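Side-chain contacts in putative transcriptional regulator (Bacillus cytotoxicus NVH 391-98, PDB 3K4H), which probably regulates transcription as a LacI-family DNA-binding protein and binds a glucose-containing glycan in its ligand pocket: residues E42-Y47 with D260-A265; S209-K214 with K220-V225; G251-K256 with K270-P275; M64-Q69 with I85-E90. One frame throughout, in Å; residues are numbered along the deposited sequence.

Contacts 2 and 3 are buried, contact 4 is partly so, and contact 1 lies at the surface. Contacts 1 and 3 share helix 247-264 and reach the outermost strands, within this chain, of one parallel sheet, 45-48 and 271-273. Contact 4 pairs two helices on a face of that sheet and adjoins contact 1 where Tyr47 meets Met64. Contact 2 stands apart in the second sheet, its centre about 45 Å from that of contact 1. Chemistry follows place: a phenol-carboxylate hydrogen bond at the surface, purely aliphatic packing in contact 2, a valine methyl against a tyrosine edge in contact 4, and in contact 3 the methylenes of a glutamate that pairs with the second subunit.

Contact 1: E42-Y47 with D260-A265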
loop_
_atom_site.group_PDB
_atom_site.type_symbol
_atom_site.label_atom_id
_atom_site.label_comp_id
_atom_site.label_asym_id
_atom_site.label_seq_id
_atom_site.Cartn_x
_atom_site.Cartn_y
_atom_site.Cartn_z
ATOM N N GLU A 42 -21.950 -12.668 9.660
ATOM C CA GLU A 42 -21.909 -12.580 11.117
ATOM C C GLU A 42 -23.193 -12.018 11.744
ATOM O O GLU A 42 -23.184 -11.532 12.878
ATOM C CB GLU A 42 -20.733 -11.710 11.522
ATOM C CG GLU A 42 -19.390 -12.156 10.941
ATOM C CD GLU A 42 -18.915 -13.503 11.477
ATOM O OE1 GLU A 42 -19.370 -13.914 12.565
ATOM O OE2 GLU A 42 -18.087 -14.149 10.802
ATOM N N GLY A 43 -24.291 -12.048 10.999
ATOM C CA GLY A 43 -25.581 -11.557 11.493
ATOM C C GLY A 43 -25.566 -10.127 11.985
ATOM O O GLY A 43 -26.132 -9.826 13.024
ATOM N N TYR A 44 -24.898 -9.247 11.248
ATOM C CA TYR A 44 -24.942 -7.826 11.519
ATOM C C TYR A 44 -25.863 -7.168 10.498
ATOM O O TYR A 44 -25.905 -7.578 9.341
ATOM C CB TYR A 44 -23.539 -7.215 11.433
ATOM C CG TYR A 44 -22.693 -7.378 12.684
ATOM C CD1 TYR A 44 -22.028 -8.577 12.951
ATOM C CD2 TYR A 44 -22.558 -6.330 13.607
ATOM C CE1 TYR A 44 -21.257 -8.720 14.086
ATOM C CE2 TYR A 44 -21.792 -6.466 14.741
ATOM C CZ TYR A 44 -21.139 -7.661 14.977
ATOM O OH TYR A 44 -20.367 -7.820 16.126
ATOM N N ALA A 45 -26.600 -6.156 10.957
ATOM C CA ALA A 45 -27.503 -5.360 10.146
ATOM C C ALA A 45 -26.845 -4.007 9.984
ATOM O O ALA A 45 -25.802 -3.761 10.591
ATOM C CB ALA A 45 -28.827 -5.205 10.832
ATOM N N LEU A 46 -27.454 -3.120 9.189
ATOM C CA LEU A 46 -26.799 -1.883 8.848
ATOM C C LEU A 46 -27.633 -0.699 9.278
ATOM O O LEU A 46 -28.833 -0.834 9.548
ATOM C CB LEU A 46 -26.493 -1.853 7.369
ATOM C CG LEU A 46 -25.659 -3.026 6.831
ATOM C CD1 LEU A 46 -25.410 -2.848 5.348
ATOM C CD2 LEU A 46 -24.338 -3.274 7.612
ATOM N N TYR A 47 -26.994 0.458 9.398
ATOM C CA TYR A 47 -27.690 1.637 9.875
ATOM C C TYR A 47 -27.009 2.866 9.323
ATOM O O TYR A 47 -25.774 2.948 9.272
ATOM C CB TYR A 47 -27.700 1.660 11.408
ATOM C CG TYR A 47 -28.231 2.920 12.031
ATOM C CD1 TYR A 47 -29.485 2.957 12.636
ATOM C CD2 TYR A 47 -27.458 4.075 12.045
ATOM C CE1 TYR A 47 -29.954 4.125 13.222
ATOM C CE2 TYR A 47 -27.914 5.249 12.610
ATOM C CZ TYR A 47 -29.151 5.278 13.202
ATOM O OH TYR A 47 -29.566 6.488 13.761
ATOM N N ASP A 260 -14.196 -7.519 13.323
ATOM C CA ASP A 260 -13.060 -8.082 14.037
ATOM C C ASP A 260 -12.696 -7.115 15.166
ATOM O O ASP A 260 -12.625 -7.495 16.326
ATOM C CB ASP A 260 -11.898 -8.314 13.075
ATOM C CG ASP A 260 -10.672 -8.844 13.758
ATOM O OD1 ASP A 260 -10.729 -9.904 14.434
ATOM O OD2 ASP A 260 -9.627 -8.189 13.609
ATOM N N LYS A 261 -12.536 -5.847 14.815
ATOM C CA LYS A 261 -12.244 -4.794 15.780
ATOM C C LYS A 261 -13.279 -4.747 16.892
ATOM O O LYS A 261 -12.926 -4.542 18.048
ATOM C CB LYS A 261 -12.191 -3.453 15.067
ATOM C CG LYS A 261 -11.669 -2.308 15.908
ATOM C CD LYS A 261 -11.071 -1.211 15.015
ATOM C CE LYS A 261 -10.577 -0.065 15.857
ATOM N NZ LYS A 261 -9.284 0.423 15.346
ATOM N N VAL A 262 -14.526 -4.893 16.521
ATOM C CA VAL A 262 -15.549 -4.870 17.510
ATOM C C VAL A 262 -15.607 -6.083 18.343
ATOM O O VAL A 262 -15.660 -6.004 19.533
ATOM C CB VAL A 262 -16.868 -4.796 16.848
ATOM C CG1 VAL A 262 -17.886 -5.070 17.789
ATOM C CG2 VAL A 262 -17.071 -3.486 16.315
ATOM N N GLU A 263 -15.707 -7.232 17.732
ATOM C CA GLU A 263 -15.658 -8.389 18.559
ATOM C C GLU A 263 -14.414 -8.759 19.322
ATOM O O GLU A 263 -14.495 -9.133 20.457
ATOM C CB GLU A 263 -16.186 -9.551 17.779
ATOM C CG GLU A 263 -17.548 -9.268 17.350
ATOM C CD GLU A 263 -18.118 -10.353 16.602
ATOM O OE1 GLU A 263 -17.406 -11.304 16.343
ATOM O OE2 GLU A 263 -19.276 -10.260 16.252
ATOM N N ASN A 264 -13.248 -8.685 18.717
ATOM C CA ASN A 264 -12.083 -8.983 19.506
ATOM C C ASN A 264 -11.732 -8.068 20.627
ATOM O O ASN A 264 -11.288 -8.457 21.680
ATOM C CB ASN A 264 -10.933 -9.457 18.672
ATOM C CG ASN A 264 -11.229 -10.782 18.059
ATOM O OD1 ASN A 264 -12.343 -11.253 18.138
ATOM N ND2 ASN A 264 -10.243 -11.399 17.461
ATOM N N ALA A 265 -11.848 -6.811 20.344
ATOM C CA ALA A 265 -12.039 -5.748 21.262
ATOM C C ALA A 265 -10.707 -5.435 21.831
ATOM O O ALA A 265 -10.569 -4.507 22.586
ATOM C CB ALA A 265 -12.996 -6.139 22.352
#
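Tyr44 and Glu263 reach for each other from opposite directions, and their polar ends meet in one hydrogen bond. Tyr44 OH donates to Glu263 OE2 at 2.7 Å, approaching the anti side of that oxygen and 19° out of the carboxylate plane. OE2 lies at the ring edge, near its plane, and not over a face; the ring and carboxylate planes are 37° apart. Glu263 leaves helix 247-264 with CG anti to its carbonyl carbon and then runs fully extended (chi2 -180°), which spans much of the distance to the ring. Val262 CG1 lies beside the hydroxyl, 4.1 Å from Tyr44 OH. The tyrosine is carried just beyond helix 27-41: Gly43, with positive phi, is the C-prime residue of the Schellman motif that ends this helix, and Tyr44 N bonds back to Ala39 O. Lys9 packs against both Tyr44 and Glu263. A second acid is near, with Glu42 OE1 5.0 Å from Glu263 OE1, which would tend to raise the proton affinity of the pair. The phenol donor would probably offset part of this. The one hydrogen bond links the turn leading into strand 45-48 to the end of helix 247-264.

Contact 2: S209-K214 with K220-V225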
loop_
_atom_site.group_PDB
_atom_site.type_symbol
_atom_site.label_atom_id
_atom_site.label_comp_id
_atom_site.label_asym_id
_atom_site.label_seq_id
_atom_site.Cartn_x
_atom_site.Cartn_y
_atom_site.Cartn_z
ATOM N N SER A 209 -19.127 13.733 -22.743
ATOM C CA SER A 209 -20.223 14.359 -23.438
ATOM C C SER A 209 -19.839 15.783 -23.791
ATOM O O SER A 209 -20.195 16.277 -24.851
ATOM C CB SER A 209 -21.515 14.343 -22.607
ATOM O OG SER A 209 -21.396 13.441 -21.527
ATOM N N ALA A 210 -19.095 16.435 -22.913
ATOM C CA ALA A 210 -18.813 17.843 -23.086
ATOM C C ALA A 210 -17.858 18.014 -24.251
ATOM O O ALA A 210 -17.995 18.921 -25.064
ATOM C CB ALA A 210 -18.222 18.416 -21.815
ATOM N N LEU A 211 -16.899 17.106 -24.325
ATOM C CA LEU A 211 -15.900 17.112 -25.356
ATOM C C LEU A 211 -16.585 16.850 -26.702
ATOM O O LEU A 211 -16.176 17.374 -27.752
ATOM C CB LEU A 211 -14.873 16.045 -25.022
ATOM C CG LEU A 211 -13.375 16.363 -24.950
ATOM C CD1 LEU A 211 -13.052 17.726 -24.461
ATOM C CD2 LEU A 211 -12.709 15.355 -24.054
ATOM N N SER A 212 -17.656 16.071 -26.667
ATOM C CA SER A 212 -18.373 15.737 -27.877
ATOM C C SER A 212 -19.342 16.823 -28.257
ATOM O O SER A 212 -19.631 16.997 -29.434
ATOM C CB SER A 212 -19.096 14.410 -27.732
ATOM O OG SER A 212 -18.175 13.352 -27.842
ATOM N N LYS A 213 -19.861 17.556 -27.283
ATOM C CA LYS A 213 -20.730 18.666 -27.633
ATOM C C LYS A 213 -19.893 19.727 -28.360
ATOM O O LYS A 213 -20.389 20.436 -29.218
ATOM C CB LYS A 213 -21.442 19.239 -26.408
ATOM C CG LYS A 213 -22.685 20.056 -26.737
ATOM C CD LYS A 213 -23.174 20.859 -25.509
ATOM C CE LYS A 213 -24.681 21.156 -25.545
ATOM N NZ LYS A 213 -25.181 21.590 -26.904
ATOM N N LYS A 214 -18.604 19.799 -28.051
ATOM C CA LYS A 214 -17.752 20.803 -28.689
ATOM C C LYS A 214 -17.184 20.332 -30.033
ATOM O O LYS A 214 -16.476 21.089 -30.716
ATOM C CB LYS A 214 -16.668 21.288 -27.724
ATOM C CG LYS A 214 -17.282 21.969 -26.498
ATOM C CD LYS A 214 -16.265 22.683 -25.634
ATOM C CE LYS A 214 -16.950 23.715 -24.767
ATOM N NZ LYS A 214 -15.953 24.723 -24.341
ATOM N N LYS A 220 -9.286 10.409 -30.563
ATOM C CA LYS A 220 -8.354 10.969 -31.531
ATOM C C LYS A 220 -7.835 12.329 -31.058
ATOM O O LYS A 220 -6.632 12.578 -31.111
ATOM C CB LYS A 220 -8.935 11.031 -32.948
ATOM C CG LYS A 220 -10.140 11.923 -33.124
ATOM C CD LYS A 220 -10.356 12.364 -34.595
ATOM C CE LYS A 220 -10.777 11.219 -35.537
ATOM N NZ LYS A 220 -11.591 11.696 -36.692
ATOM N N ASP A 221 -8.732 13.186 -30.573
ATOM C CA ASP A 221 -8.346 14.524 -30.148
ATOM C C ASP A 221 -7.881 14.569 -28.682
ATOM O O ASP A 221 -6.936 15.296 -28.334
ATOM C CB ASP A 221 -9.504 15.504 -30.360
ATOM C CG ASP A 221 -9.968 15.579 -31.811
ATOM O OD1 ASP A 221 -9.125 15.721 -32.710
ATOM O OD2 ASP A 221 -11.190 15.525 -32.050
ATOM N N VAL A 222 -8.549 13.804 -27.825
ATOM C CA VAL A 222 -8.249 13.837 -26.400
ATOM C C VAL A 222 -8.426 12.451 -25.854
ATOM O O VAL A 222 -9.445 11.821 -26.115
ATOM C CB VAL A 222 -9.197 14.781 -25.619
ATOM C CG1 VAL A 222 -8.907 14.726 -24.141
ATOM C CG2 VAL A 222 -9.056 16.190 -26.074
ATOM N N SER A 223 -7.432 11.980 -25.109
ATOM C CA SER A 223 -7.521 10.716 -24.397
ATOM C C SER A 223 -8.019 10.959 -22.963
ATOM O O SER A 223 -7.630 11.941 -22.310
ATOM C CB SER A 223 -6.156 10.012 -24.368
ATOM O OG SER A 223 -5.663 9.773 -25.672
ATOM N N ILE A 224 -8.869 10.058 -22.482
ATOM C CA ILE A 224 -9.417 10.122 -21.137
ATOM C C ILE A 224 -9.154 8.793 -20.436
ATOM O O ILE A 224 -9.465 7.748 -20.995
ATOM C CB ILE A 224 -10.963 10.256 -21.171
ATOM C CG1 ILE A 224 -11.416 11.475 -21.965
ATOM C CG2 ILE A 224 -11.552 10.271 -19.770
ATOM C CD1 ILE A 224 -12.916 11.404 -22.301
ATOM N N VAL A 225 -8.611 8.825 -19.222
ATOM C CA VAL A 225 -8.723 7.696 -18.316
ATOM C C VAL A 225 -9.435 8.180 -17.064
ATOM O O VAL A 225 -9.214 9.331 -16.643
ATOM C CB VAL A 225 -7.379 7.131 -17.888
ATOM C CG1 VAL A 225 -7.611 5.889 -17.050
ATOM C CG2 VAL A 225 -6.531 6.782 -19.094
#
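Leu211 meets Val222 through a single methyl. Its CD2 lies 3.9 Å from Val222 CG1 and as near to Val222 CB, so the leucine tip rests against the base of the valine fork as well as one prong. The two side chains cross at about a right angle. On Val222, CG1 stands anti to the backbone N (chi1 177°), which places this branch beside the carbonyl carbon and against the leucine. The same CD2 makes a looser approach to Ile224 CD1, 4.3 Å away. Val222 and Ile224, two residues apart, both project toward the helix, while Ser223 between them points to the other side, where its OG accepts a hydrogen bond from Glu285 N. One leucine methyl therefore spans two successive inward positions of the strand and its entry.

The next shell completes the apolar surroundings. Val183 packs on Leu211 and Met187 on Val222, both from helix 176-187, and Ile224 also touches Val207 and Leu208 on the same helix as Leu211. The backbones are held by the beta-alpha-beta unit formed by strand 195-198, helix 201-213 and strand 223-227: Ser223 and Val225 bond to the neighbouring strand, and Asp221 OD2 accepts from Val217 N in the connecting turn. All three touching residues are buried and aliphatic, so the contact is made by dispersion and exclusion of water, with no polar group fixing its direction.

Contact 3: G251-K256 with K270-P275; sequences GYEAAK and KCIIIP
Glu253 and Ile272 mark the closest approach of the two backbones, their CA atoms 7.9 Å apart, where helix 247-264 passes over strand 271-273. The segment 251-256 is regular helix throughout, with Ala255 N bonded to Gly251 O and Lys256 N to Tyr252 O. Ile272 is fixed in turn by backbone bonds to Tyr110 and Asp112 of the adjoining strand.

It is the aliphatic part of Glu253 that does the packing. Its CG lies 3.8 Å from Ile272 CG2 and 4.1 Å from Ile272 CD1, so both the short branch (CG2) and the end of the long one (CD1) bear on one methylene, and the side chains cross at about a right angle. Two residues along the chain from Ile272, Ile274 brings its CD1 to 4.0 Å from Glu253 CB. The glutamate bends at chi2 (70°), so CD leaves the extended course of the chain while CB and CG lie against the two isoleucines. That buried carboxylate is served by Lys270 of the second subunit, whose NZ forms a salt bridge with Glu253 OE2; Lys256 NZ is a longer partner at 3.9 Å and is itself paired with Asp260 of the second subunit.

Strand 271-273 is the last in its sheet within this chain, and Cys271 and Ile273 pair in antiparallel fashion with a strand of the second subunit. A helix covering the outermost strand of this chain's parallel alpha/beta sheet, which runs on into a partner, fits the dimeric effector domain of the LacI family, with its type I periplasmic-binding-protein fold.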
loop_
_atom_site.group_PDB
_atom_site.type_symbol
_atom_site.label_atom_id
_atom_site.label_comp_id
_atom_site.label_asym_id
_atom_site.label_seq_id
_atom_site.Cartn_x
_atom_site.Cartn_y
_atom_site.Cartn_z
ATOM N N GLY A 251 -15.592 -2.778 0.333
ATOM C CA GLY A 251 -16.701 -2.782 1.281
ATOM C C GLY A 251 -16.660 -3.994 2.179
ATOM O O GLY A 251 -16.783 -3.885 3.399
ATOM N N TYR A 252 -16.439 -5.148 1.561
ATOM C CA TYR A 252 -16.525 -6.420 2.230
ATOM C C TYR A 252 -15.424 -6.454 3.261
ATOM O O TYR A 252 -15.656 -6.703 4.449
ATOM C CB TYR A 252 -16.295 -7.496 1.199
ATOM C CG TYR A 252 -16.473 -8.907 1.682
ATOM C CD1 TYR A 252 -17.677 -9.574 1.478
ATOM C CD2 TYR A 252 -15.435 -9.597 2.310
ATOM C CE1 TYR A 252 -17.854 -10.891 1.897
ATOM C CE2 TYR A 252 -15.613 -10.908 2.750
ATOM C CZ TYR A 252 -16.824 -11.543 2.527
ATOM O OH TYR A 252 -17.028 -12.837 2.911
ATOM N N GLU A 253 -14.218 -6.169 2.789
ATOM C CA GLU A 253 -13.069 -6.114 3.639
ATOM C C GLU A 253 -13.173 -5.028 4.734
ATOM O O GLU A 253 -12.754 -5.263 5.865
ATOM C CB GLU A 253 -11.792 -5.997 2.801
ATOM C CG GLU A 253 -10.683 -6.931 3.325
ATOM C CD GLU A 253 -10.981 -8.403 3.093
ATOM O OE1 GLU A 253 -11.512 -8.740 2.018
ATOM O OE2 GLU A 253 -10.681 -9.234 3.977
ATOM N N ALA A 254 -13.766 -3.874 4.439
ATOM C CA ALA A 254 -13.953 -2.891 5.511
ATOM C C ALA A 254 -14.784 -3.477 6.655
ATOM O O ALA A 254 -14.343 -3.443 7.803
ATOM C CB ALA A 254 -14.541 -1.648 5.017
ATOM N N ALA A 255 -15.935 -4.081 6.329
ATOM C CA ALA A 255 -16.842 -4.669 7.329
ATOM C C ALA A 255 -16.195 -5.800 8.118
ATOM O O ALA A 255 -16.386 -5.917 9.333
ATOM C CB ALA A 255 -18.110 -5.145 6.672
ATOM N N LYS A 256 -15.426 -6.633 7.425
ATOM C CA LYS A 256 -14.719 -7.739 8.062
ATOM C C LYS A 256 -13.695 -7.204 9.057
ATOM O O LYS A 256 -13.502 -7.773 10.118
ATOM C CB LYS A 256 -14.037 -8.588 7.000
ATOM C CG LYS A 256 -13.364 -9.831 7.488
ATOM C CD LYS A 256 -12.650 -10.484 6.363
ATOM C CE LYS A 256 -12.662 -11.943 6.597
ATOM N NZ LYS A 256 -11.909 -12.588 5.518
ATOM N N LYS A 270 -4.216 -2.019 11.470
ATOM C CA LYS A 270 -3.577 -2.369 10.214
ATOM C C LYS A 270 -4.232 -1.587 9.089
ATOM O O LYS A 270 -5.270 -0.964 9.277
ATOM C CB LYS A 270 -3.769 -3.859 9.942
ATOM C CG LYS A 270 -5.218 -4.294 10.102
ATOM C CD LYS A 270 -5.382 -5.775 9.945
ATOM C CE LYS A 270 -6.162 -6.342 11.126
ATOM N NZ LYS A 270 -7.406 -7.060 10.673
ATOM N N CYS A 271 -3.628 -1.667 7.914
ATOM C CA CYS A 271 -4.177 -1.141 6.691
ATOM C C CYS A 271 -4.359 -2.293 5.700
ATOM O O CYS A 271 -3.508 -3.156 5.609
ATOM C CB CYS A 271 -3.196 -0.103 6.169
ATOM S SG CYS A 271 -3.160 0.133 4.410
ATOM N N ILE A 272 -5.450 -2.310 4.954
ATOM C CA ILE A 272 -5.715 -3.385 3.982
ATOM C C ILE A 272 -5.777 -2.832 2.564
ATOM O O ILE A 272 -6.606 -1.983 2.269
ATOM C CB ILE A 272 -7.026 -4.145 4.322
ATOM C CG1 ILE A 272 -6.925 -4.686 5.755
ATOM C CG2 ILE A 272 -7.262 -5.263 3.348
ATOM C CD1 ILE A 272 -8.036 -5.634 6.222
ATOM N N ILE A 273 -4.903 -3.300 1.681
ATOM C CA ILE A 273 -4.837 -2.737 0.333
ATOM C C ILE A 273 -5.461 -3.682 -0.687
ATOM O O ILE A 273 -4.949 -4.793 -0.905
ATOM C CB ILE A 273 -3.390 -2.375 -0.073
ATOM C CG1 ILE A 273 -2.777 -1.378 0.911
ATOM C CG2 ILE A 273 -3.336 -1.810 -1.493
ATOM C CD1 ILE A 273 -3.591 -0.121 1.165
ATOM N N ILE A 274 -6.553 -3.240 -1.305
ATOM C CA ILE A 274 -7.292 -4.038 -2.280
ATOM C C ILE A 274 -6.739 -3.715 -3.670
ATOM O O ILE A 274 -6.549 -2.544 -4.004
ATOM C CB ILE A 274 -8.826 -3.709 -2.189
ATOM C CG1 ILE A 274 -9.567 -4.628 -1.212
ATOM C CG2 ILE A 274 -9.516 -3.838 -3.527
ATOM C CD1 ILE A 274 -9.207 -4.457 0.235
ATOM N N PRO A 275 -6.488 -4.735 -4.504
ATOM C CA PRO A 275 -5.917 -4.470 -5.816
ATOM C C PRO A 275 -6.824 -3.680 -6.734
ATOM O O PRO A 275 -8.059 -3.818 -6.702
ATOM C CB PRO A 275 -5.739 -5.856 -6.415
ATOM C CG PRO A 275 -5.791 -6.792 -5.268
ATOM C CD PRO A 275 -6.779 -6.159 -4.336
#

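Contact 4: M64-Q69 with I85-E90; sequences MVQGRQ and IQYLHE
Val65 and Tyr87 are brought together by two trans torsions. In Tyr87, CG is anti to the backbone N (chi1 175°), sending the ring out from helix 83-90, while the chi1 of Val65, 180°, directs CG2 to the side of the backbone N, where it meets the edge of that ring. The setting is a helix pair on one face of the parallel sheet of the alpha/beta fold: helix 54-66 precedes strand 72-75, helix 83-90 follows it, and Met64 (selenomethionine here) and Leu88 both pack on Ile73 of that strand.

The valine comes from the opposite direction and meets the tyrosine at its edge, not over a face. Val65 CG2 lies 3.6 Å from Tyr87 CE1, and Val65 CB lies in the ring plane, 3.7 Å from Tyr87 OH. The same CG2 reaches inward to Leu88 CD2 at 3.8 Å, so one methyl fills the angle between an aromatic edge and a buried leucine. Phe93 adds to the cover of Val65, and Val61 and Val62, one turn back in the helix, touch Leu88 and Tyr87. Further out, the Gln66 amide stands nearly perpendicular to the ring, 87° between planes, and its NE2 remains 4.1 Å from Tyr87 OH.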
loop_
_atom_site.group_PDB
_atom_site.type_symbol
_atom_site.label_atom_id
_atom_site.label_comp_id
_atom_site.label_asym_id
_atom_site.label_seq_id
_atom_site.Cartn_x
_atom_site.Cartn_y
_atom_site.Cartn_z
HETATM N N MSE A 64 -26.001 7.905 17.010
HETATM C CA MSE A 64 -25.546 6.536 16.850
HETATM C C MSE A 64 -24.772 6.056 18.062
HETATM O O MSE A 64 -25.080 5.007 18.627
HETATM C CB MSE A 64 -24.643 6.406 15.627
HETATM C CG MSE A 64 -25.347 6.457 14.295
HETATM SE SE MSE A 64 -24.151 6.026 12.807
HETATM C CE MSE A 64 -23.499 4.345 13.457
ATOM N N VAL A 65 -23.756 6.819 18.445
ATOM C CA VAL A 65 -22.891 6.436 19.549
ATOM C C VAL A 65 -23.656 6.574 20.854
ATOM O O VAL A 65 -23.544 5.725 21.734
ATOM C CB VAL A 65 -21.582 7.284 19.598
ATOM C CG1 VAL A 65 -20.699 6.859 20.767
ATOM C CG2 VAL A 65 -20.825 7.162 18.308
ATOM N N GLN A 66 -24.459 7.630 20.960
ATOM C CA GLN A 66 -25.204 7.884 22.193
ATOM C C GLN A 66 -26.278 6.844 22.503
ATOM O O GLN A 66 -26.591 6.588 23.659
ATOM C CB GLN A 66 -25.736 9.318 22.228
ATOM C CG GLN A 66 -24.630 10.236 22.705
ATOM C CD GLN A 66 -24.771 11.721 22.363
ATOM O OE1 GLN A 66 -25.754 12.178 21.759
ATOM N NE2 GLN A 66 -23.749 12.489 22.763
ATOM N N GLY A 67 -26.789 6.214 21.454
ATOM C CA GLY A 67 -27.875 5.254 21.566
ATOM C C GLY A 67 -27.496 3.892 22.086
ATOM O O GLY A 67 -28.377 3.107 22.385
ATOM N N ARG A 68 -26.200 3.609 22.205
ATOM C CA ARG A 68 -25.699 2.288 22.638
ATOM C C ARG A 68 -26.252 1.102 21.831
ATOM O O ARG A 68 -26.182 -0.046 22.285
ATOM C CB ARG A 68 -25.947 2.013 24.125
ATOM C CG ARG A 68 -25.887 3.186 25.053
ATOM C CD ARG A 68 -24.484 3.686 25.229
ATOM N NE ARG A 68 -24.438 4.632 26.340
ATOM C CZ ARG A 68 -24.145 5.925 26.227
ATOM N NH1 ARG A 68 -24.131 6.687 27.319
ATOM N NH2 ARG A 68 -23.845 6.446 25.040
ATOM N N GLN A 69 -26.773 1.372 20.636
ATOM C CA GLN A 69 -27.321 0.324 19.785
ATOM C C GLN A 69 -26.370 -0.029 18.653
ATOM O O GLN A 69 -26.449 -1.140 18.110
ATOM C CB GLN A 69 -28.687 0.730 19.208
ATOM C CG GLN A 69 -29.745 1.221 20.231
ATOM C CD GLN A 69 -29.879 0.301 21.431
ATOM O OE1 GLN A 69 -29.853 -0.934 21.299
ATOM N NE2 GLN A 69 -30.004 0.892 22.614
ATOM N N ILE A 85 -14.208 11.691 12.879
ATOM C CA ILE A 85 -13.085 10.913 13.394
ATOM C C ILE A 85 -12.584 11.435 14.735
ATOM O O ILE A 85 -12.329 10.621 15.623
ATOM C CB ILE A 85 -11.899 10.852 12.421
ATOM C CG1 ILE A 85 -12.301 10.143 11.138
ATOM C CG2 ILE A 85 -10.695 10.096 13.058
ATOM C CD1 ILE A 85 -11.139 10.018 10.145
ATOM N N GLN A 86 -12.429 12.759 14.893
ATOM C CA GLN A 86 -12.021 13.320 16.194
ATOM C C GLN A 86 -12.976 12.822 17.259
ATOM O O GLN A 86 -12.553 12.463 18.353
ATOM C CB GLN A 86 -11.960 14.869 16.224
ATOM C CG GLN A 86 -10.549 15.525 16.167
ATOM C CD GLN A 86 -9.496 14.949 17.172
ATOM O OE1 GLN A 86 -8.505 14.318 16.757
ATOM N NE2 GLN A 86 -9.705 15.182 18.480
ATOM N N TYR A 87 -14.258 12.766 16.921
ATOM C CA TYR A 87 -15.261 12.380 17.874
ATOM C C TYR A 87 -15.105 10.932 18.260
ATOM O O TYR A 87 -15.041 10.609 19.453
ATOM C CB TYR A 87 -16.674 12.628 17.344
ATOM C CG TYR A 87 -17.741 12.112 18.286
ATOM C CD1 TYR A 87 -18.359 10.881 18.060
ATOM C CD2 TYR A 87 -18.103 12.834 19.434
ATOM C CE1 TYR A 87 -19.327 10.390 18.948
ATOM C CE2 TYR A 87 -19.068 12.356 20.320
ATOM C CZ TYR A 87 -19.679 11.135 20.073
ATOM O OH TYR A 87 -20.634 10.639 20.936
ATOM N N LEU A 88 -15.055 10.064 17.255
ATOM C CA LEU A 88 -15.025 8.636 17.496
ATOM C C LEU A 88 -13.739 8.256 18.196
ATOM O O LEU A 88 -13.743 7.391 19.070
ATOM C CB LEU A 88 -15.186 7.845 16.195
ATOM C CG LEU A 88 -16.482 7.972 15.383
ATOM C CD1 LEU A 88 -16.393 7.089 14.169
ATOM C CD2 LEU A 88 -17.712 7.607 16.210
ATOM N N HIS A 89 -12.640 8.911 17.825
ATOM C CA HIS A 89 -11.355 8.627 18.462
ATOM C C HIS A 89 -11.365 8.977 19.942
ATOM O O HIS A 89 -10.934 8.182 20.769
ATOM C CB HIS A 89 -10.195 9.327 17.761
ATOM C CG HIS A 89 -8.892 9.183 18.484
ATOM N ND1 HIS A 89 -8.191 7.994 18.524
ATOM C CD2 HIS A 89 -8.168 10.074 19.208
ATOM C CE1 HIS A 89 -7.090 8.161 19.240
ATOM N NE2 HIS A 89 -7.049 9.416 19.660
ATOM N N GLU A 90 -11.875 10.160 20.267
ATOM C CA GLU A 90 -12.073 10.580 21.660
ATOM C C GLU A 90 -13.060 9.739 22.506
ATOM O O GLU A 90 -12.864 9.581 23.699
ATOM C CB GLU A 90 -12.496 12.044 21.691
ATOM C CG GLU A 90 -11.384 13.010 21.347
ATOM C CD GLU A 90 -10.278 12.998 22.372
ATOM O OE1 GLU A 90 -9.105 12.808 21.972
ATOM O OE2 GLU A 90 -10.588 13.160 23.577
#